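Local coordinates for protein putative secreted lipase (Streptomyces sp. W007, PDB 5H6B) that probably hydrolyses the ester bonds of triacylglycerols as a thermostable secreted lipase of the alpha/beta-hydrolase superfamily, at residues Y58-G70 / S83-L95. Sequence-based numbering, arbitrary orientation.
Sequences YCVFSLDYGQLPG and SAEQLDVFVDKVL. With ZN (zinc ion), chain C.
With CG of Phe90 turned trans to its backbone N (chi1 -171°) and CG of Phe61 anti to its carbonyl carbon, both rings enter the layer between strand 59-63 and helix 83-95. Leu63 CB sits over the centre of the Phe90 ring, 3.5 Å from the centroid, a CH-pi contact, while Phe61 CB meets the edge of that ring at CE2 (3.9 Å). One helical turn on, Val94 CG1 lies over a face of the Phe61 ring, displaced toward its rim and 3.6 Å from CD1. From the helix, Gln86 grips the loop that follows the strand by two hydrogen bonds: OE1 accepts Gly66 N at 2.9 Å through an in-plane lone pair, and NE2 donates to Gln67 OE1 at 3.0 Å, nearly straight at 167°. The two amides are nearly coplanar. A leucine in place of Gln86 could form neither bond, and the loop would probably be held less firmly, with Gly66 N and Gln67 OE1 having lost these partners. Ser83 OG approaches the edge of the Tyr65 ring, whose hydroxyl bonds to His36 O, and adjoining Asp64 binds zinc with His75. Strand and helix run nearly antiparallel (153°), as expected where a helix packs on the parallel sheet of an alpha/beta-hydrolase fold.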
loop_
_atom_site.group_PDB
_atom_site.type_symbol
_atom_site.label_atom_id
_atom_site.label_comp_id
_atom_site.label_asym_id
_atom_site.label_seq_id
_atom_site.Cartn_x
_atom_site.Cartn_y
_atom_site.Cartn_z
ATOM N N TYR A 58 0.813 -2.047 -17.448
ATOM C CA TYR A 58 1.755 -2.504 -16.423
ATOM C C TYR A 58 1.664 -4.014 -16.233
ATOM O O TYR A 58 0.577 -4.601 -16.360
ATOM C CB TYR A 58 1.468 -1.823 -15.070
ATOM C CG TYR A 58 1.717 -0.322 -15.042
ATOM C CD1 TYR A 58 0.730 0.577 -15.453
ATOM C CD2 TYR A 58 2.933 0.197 -14.593
ATOM C CE1 TYR A 58 0.946 1.944 -15.425
ATOM C CE2 TYR A 58 3.162 1.570 -14.574
ATOM C CZ TYR A 58 2.163 2.432 -14.980
ATOM O OH TYR A 58 2.368 3.782 -14.957
ATOM N N CYS A 59 2.810 -4.620 -15.930
ATOM C CA CYS A 59 2.893 -5.944 -15.302
ATOM C C CYS A 59 2.661 -5.764 -13.798
ATOM O O CYS A 59 3.480 -5.126 -13.121
ATOM C CB CYS A 59 4.283 -6.562 -15.524
ATOM S SG CYS A 59 4.684 -6.907 -17.258
ATOM N N VAL A 60 1.552 -6.307 -13.285
ATOM C CA VAL A 60 1.115 -6.081 -11.893
ATOM C C VAL A 60 1.226 -7.397 -11.108
ATOM O O VAL A 60 0.977 -8.472 -11.641
ATOM C CB VAL A 60 -0.331 -5.526 -11.853
ATOM C CG1 VAL A 60 -0.787 -5.253 -10.421
ATOM C CG2 VAL A 60 -0.437 -4.269 -12.703
ATOM N N PHE A 61 1.647 -7.303 -9.857
ATOM C CA PHE A 61 1.770 -8.452 -8.966
ATOM C C PHE A 61 1.222 -8.059 -7.607
ATOM O O PHE A 61 1.325 -6.890 -7.221
ATOM C CB PHE A 61 3.229 -8.878 -8.827
ATOM C CG PHE A 61 3.819 -9.402 -10.101
ATOM C CD1 PHE A 61 4.335 -8.527 -11.056
ATOM C CD2 PHE A 61 3.833 -10.778 -10.367
ATOM C CE1 PHE A 61 4.856 -9.008 -12.244
ATOM C CE2 PHE A 61 4.355 -11.258 -11.554
ATOM C CZ PHE A 61 4.870 -10.374 -12.490
ATOM N N SER A 62 0.619 -9.014 -6.899
ATOM C CA SER A 62 0.053 -8.753 -5.570
ATOM C C SER A 62 0.309 -9.929 -4.657
ATOM O O SER A 62 0.105 -11.063 -5.059
ATOM C CB SER A 62 -1.442 -8.505 -5.689
ATOM O OG SER A 62 -2.111 -9.666 -6.158
ATOM N N LEU A 63 0.771 -9.665 -3.439
ATOM C CA LEU A 63 1.095 -10.730 -2.476
ATOM C C LEU A 63 0.105 -10.810 -1.342
ATOM O O LEU A 63 -0.550 -9.815 -0.991
ATOM C CB LEU A 63 2.483 -10.503 -1.852
ATOM C CG LEU A 63 2.633 -9.624 -0.585
ATOM C CD1 LEU A 63 4.012 -9.764 0.045
ATOM C CD2 LEU A 63 2.338 -8.160 -0.887
ATOM N N ASP A 64 0.077 -11.983 -0.717
ATOM C CA ASP A 64 -0.566 -12.190 0.573
ATOM C C ASP A 64 0.505 -12.069 1.647
ATOM O O ASP A 64 1.572 -12.582 1.462
ATOM C CB ASP A 64 -1.142 -13.612 0.636
ATOM C CG ASP A 64 -2.624 -13.682 0.360
ATOM O OD1 ASP A 64 -3.272 -12.676 0.007
ATOM O OD2 ASP A 64 -3.162 -14.786 0.549
ATOM N N TYR A 65 0.204 -11.473 2.796
ATOM C CA TYR A 65 1.203 -11.281 3.866
ATOM C C TYR A 65 0.468 -11.255 5.191
ATOM O O TYR A 65 -0.673 -10.832 5.218
ATOM C CB TYR A 65 2.041 -9.991 3.662
ATOM C CG TYR A 65 1.344 -8.677 3.993
ATOM C CD1 TYR A 65 1.213 -8.246 5.312
ATOM C CD2 TYR A 65 0.826 -7.868 2.994
ATOM C CE1 TYR A 65 0.582 -7.056 5.628
ATOM C CE2 TYR A 65 0.190 -6.675 3.300
ATOM C CZ TYR A 65 0.072 -6.268 4.624
ATOM O OH TYR A 65 -0.560 -5.086 4.971
ATOM N N GLY A 66 1.107 -11.704 6.276
ATOM C CA GLY A 66 0.522 -11.639 7.609
ATOM C C GLY A 66 -0.613 -12.620 7.803
ATOM O O GLY A 66 -1.497 -12.383 8.636
ATOM N N GLN A 67 -0.601 -13.725 7.051
ATOM C CA GLN A 67 -1.641 -14.743 7.208
ATOM C C GLN A 67 -1.587 -15.346 8.603
ATOM O O GLN A 67 -0.519 -15.518 9.148
ATOM C CB GLN A 67 -1.505 -15.860 6.196
ATOM C CG GLN A 67 -1.573 -15.406 4.754
ATOM C CD GLN A 67 -0.199 -15.317 4.128
ATOM O OE1 GLN A 67 0.712 -14.703 4.698
ATOM N NE2 GLN A 67 -0.041 -15.903 2.945
ATOM N N LEU A 68 -2.751 -15.631 9.180
ATOM C CA LEU A 68 -2.838 -16.341 10.456
ATOM C C LEU A 68 -3.530 -17.691 10.194
ATOM O O LEU A 68 -4.598 -17.711 9.574
ATOM C CB LEU A 68 -3.612 -15.512 11.491
ATOM C CG LEU A 68 -3.082 -15.543 12.928
ATOM C CD1 LEU A 68 -1.632 -15.059 13.030
ATOM C CD2 LEU A 68 -3.990 -14.699 13.811
ATOM N N PRO A 69 -2.922 -18.813 10.653
ATOM C CA PRO A 69 -3.511 -20.133 10.427
ATOM C C PRO A 69 -4.949 -20.174 10.867
ATOM O O PRO A 69 -5.264 -19.667 11.925
ATOM C CB PRO A 69 -2.652 -21.053 11.305
ATOM C CG PRO A 69 -1.315 -20.388 11.373
ATOM C CD PRO A 69 -1.619 -18.911 11.351
ATOM N N GLY A 70 -5.826 -20.738 10.039
ATOM C CA GLY A 70 -7.253 -20.805 10.358
ATOM C C GLY A 70 -8.079 -19.556 10.074
ATOM O O GLY A 70 -9.260 -19.529 10.411
ATOM N N SER A 83 5.970 -9.811 8.164
ATOM C CA SER A 83 5.282 -9.409 6.933
ATOM C C SER A 83 6.223 -8.703 5.938
ATOM O O SER A 83 6.181 -8.961 4.719
ATOM C CB SER A 83 4.068 -8.542 7.252
ATOM O OG SER A 83 3.037 -9.316 7.858
ATOM N N ALA A 84 7.077 -7.834 6.465
ATOM C CA ALA A 84 8.084 -7.157 5.652
ATOM C C ALA A 84 9.069 -8.139 5.033
ATOM O O ALA A 84 9.539 -7.903 3.923
ATOM C CB ALA A 84 8.824 -6.109 6.480
ATOM N N GLU A 85 9.380 -9.229 5.738
ATOM C CA GLU A 85 10.244 -10.274 5.175
ATOM C C GLU A 85 9.547 -11.017 4.053
ATOM O O GLU A 85 10.179 -11.322 3.046
ATOM C CB GLU A 85 10.765 -11.245 6.248
ATOM C CG GLU A 85 11.620 -12.424 5.739
ATOM C CD GLU A 85 12.766 -12.045 4.773
ATOM O OE1 GLU A 85 13.383 -10.957 4.922
ATOM O OE2 GLU A 85 13.056 -12.855 3.852
ATOM N N GLN A 86 8.247 -11.285 4.189
ATOM C CA GLN A 86 7.478 -11.892 3.070
ATOM C C GLN A 86 7.512 -11.008 1.819
ATOM O O GLN A 86 7.631 -11.497 0.688
ATOM C CB GLN A 86 6.023 -12.132 3.457
ATOM C CG GLN A 86 5.808 -13.160 4.538
ATOM C CD GLN A 86 4.360 -13.222 4.945
ATOM O OE1 GLN A 86 3.882 -12.405 5.725
ATOM N NE2 GLN A 86 3.648 -14.191 4.413
ATOM N N LEU A 87 7.390 -9.701 2.045
ATOM C CA LEU A 87 7.457 -8.706 0.973
ATOM C C LEU A 87 8.828 -8.745 0.290
ATOM O O LEU A 87 8.909 -8.713 -0.946
ATOM C CB LEU A 87 7.159 -7.299 1.530
ATOM C CG LEU A 87 7.326 -6.114 0.580
ATOM C CD1 LEU A 87 6.352 -6.222 -0.578
ATOM C CD2 LEU A 87 7.158 -4.791 1.316
ATOM N N ASP A 88 9.880 -8.827 1.110
ATOM C CA ASP A 88 11.269 -8.981 0.643
ATOM C C ASP A 88 11.417 -10.137 -0.349
ATOM O O ASP A 88 11.825 -9.914 -1.504
ATOM C CB ASP A 88 12.213 -9.158 1.848
ATOM C CG ASP A 88 13.698 -9.043 1.490
ATOM O OD1 ASP A 88 14.070 -8.930 0.291
ATOM O OD2 ASP A 88 14.493 -9.074 2.453
ATOM N N VAL A 89 11.061 -11.347 0.094
ATOM C CA VAL A 89 11.074 -12.558 -0.765
ATOM C C VAL A 89 10.224 -12.355 -2.030
ATOM O O VAL A 89 10.642 -12.707 -3.147
ATOM C CB VAL A 89 10.563 -13.805 0.009
ATOM C CG1 VAL A 89 10.275 -14.978 -0.927
ATOM C CG2 VAL A 89 11.560 -14.212 1.089
ATOM N N PHE A 90 9.039 -11.774 -1.859
ATOM C CA PHE A 90 8.120 -11.576 -2.989
ATOM C C PHE A 90 8.678 -10.616 -4.054
ATOM O O PHE A 90 8.566 -10.897 -5.252
ATOM C CB PHE A 90 6.746 -11.118 -2.491
ATOM C CG PHE A 90 5.687 -11.096 -3.560
ATOM C CD1 PHE A 90 4.962 -12.233 -3.856
ATOM C CD2 PHE A 90 5.416 -9.926 -4.272
ATOM C CE1 PHE A 90 3.981 -12.215 -4.834
ATOM C CE2 PHE A 90 4.433 -9.898 -5.243
ATOM C CZ PHE A 90 3.713 -11.050 -5.526
ATOM N N VAL A 91 9.271 -9.498 -3.634
ATOM C CA VAL A 91 9.876 -8.558 -4.592
ATOM C C VAL A 91 11.046 -9.218 -5.348
ATOM O O VAL A 91 11.151 -9.064 -6.561
ATOM C CB VAL A 91 10.332 -7.226 -3.936
ATOM C CG1 VAL A 91 11.108 -6.361 -4.932
ATOM C CG2 VAL A 91 9.138 -6.438 -3.413
ATOM N N ASP A 92 11.907 -9.943 -4.631
ATOM C CA ASP A 92 13.020 -10.687 -5.257
ATOM C C ASP A 92 12.494 -11.643 -6.330
ATOM O O ASP A 92 13.001 -11.666 -7.446
ATOM C CB ASP A 92 13.850 -11.452 -4.205
ATOM C CG ASP A 92 14.672 -10.522 -3.289
ATOM O OD1 ASP A 92 15.037 -9.405 -3.709
ATOM O OD2 ASP A 92 14.968 -10.911 -2.135
ATOM N N LYS A 93 11.441 -12.379 -5.993
ATOM C CA LYS A 93 10.784 -13.323 -6.913
ATOM C C LYS A 93 10.182 -12.663 -8.157
ATOM O O LYS A 93 10.234 -13.226 -9.262
ATOM C CB LYS A 93 9.709 -14.085 -6.133
ATOM C CG LYS A 93 8.906 -15.136 -6.888
ATOM C CD LYS A 93 7.862 -15.783 -5.979
ATOM C CE LYS A 93 8.489 -16.342 -4.702
ATOM N NZ LYS A 93 7.674 -17.412 -4.075
ATOM N N VAL A 94 9.612 -11.473 -7.984
ATOM C CA VAL A 94 9.062 -10.702 -9.115
ATOM C C VAL A 94 10.196 -10.142 -10.008
ATOM O O VAL A 94 10.080 -10.123 -11.247
ATOM C CB VAL A 94 8.114 -9.563 -8.620
ATOM C CG1 VAL A 94 7.684 -8.645 -9.753
ATOM C CG2 VAL A 94 6.874 -10.138 -7.943
ATOM N N LEU A 95 11.271 -9.676 -9.379
ATOM C CA LEU A 95 12.437 -9.176 -10.124
ATOM C C LEU A 95 13.203 -10.311 -10.829
ATOM O O LEU A 95 13.505 -10.190 -12.020
ATOM C CB LEU A 95 13.354 -8.345 -9.214
ATOM C CG LEU A 95 12.709 -7.059 -8.664
ATOM C CD1 LEU A 95 13.694 -6.262 -7.810
ATOM C CD2 LEU A 95 12.148 -6.188 -9.778
HETATM ZN ZN ZN C . -4.858 -15.258 1.106
#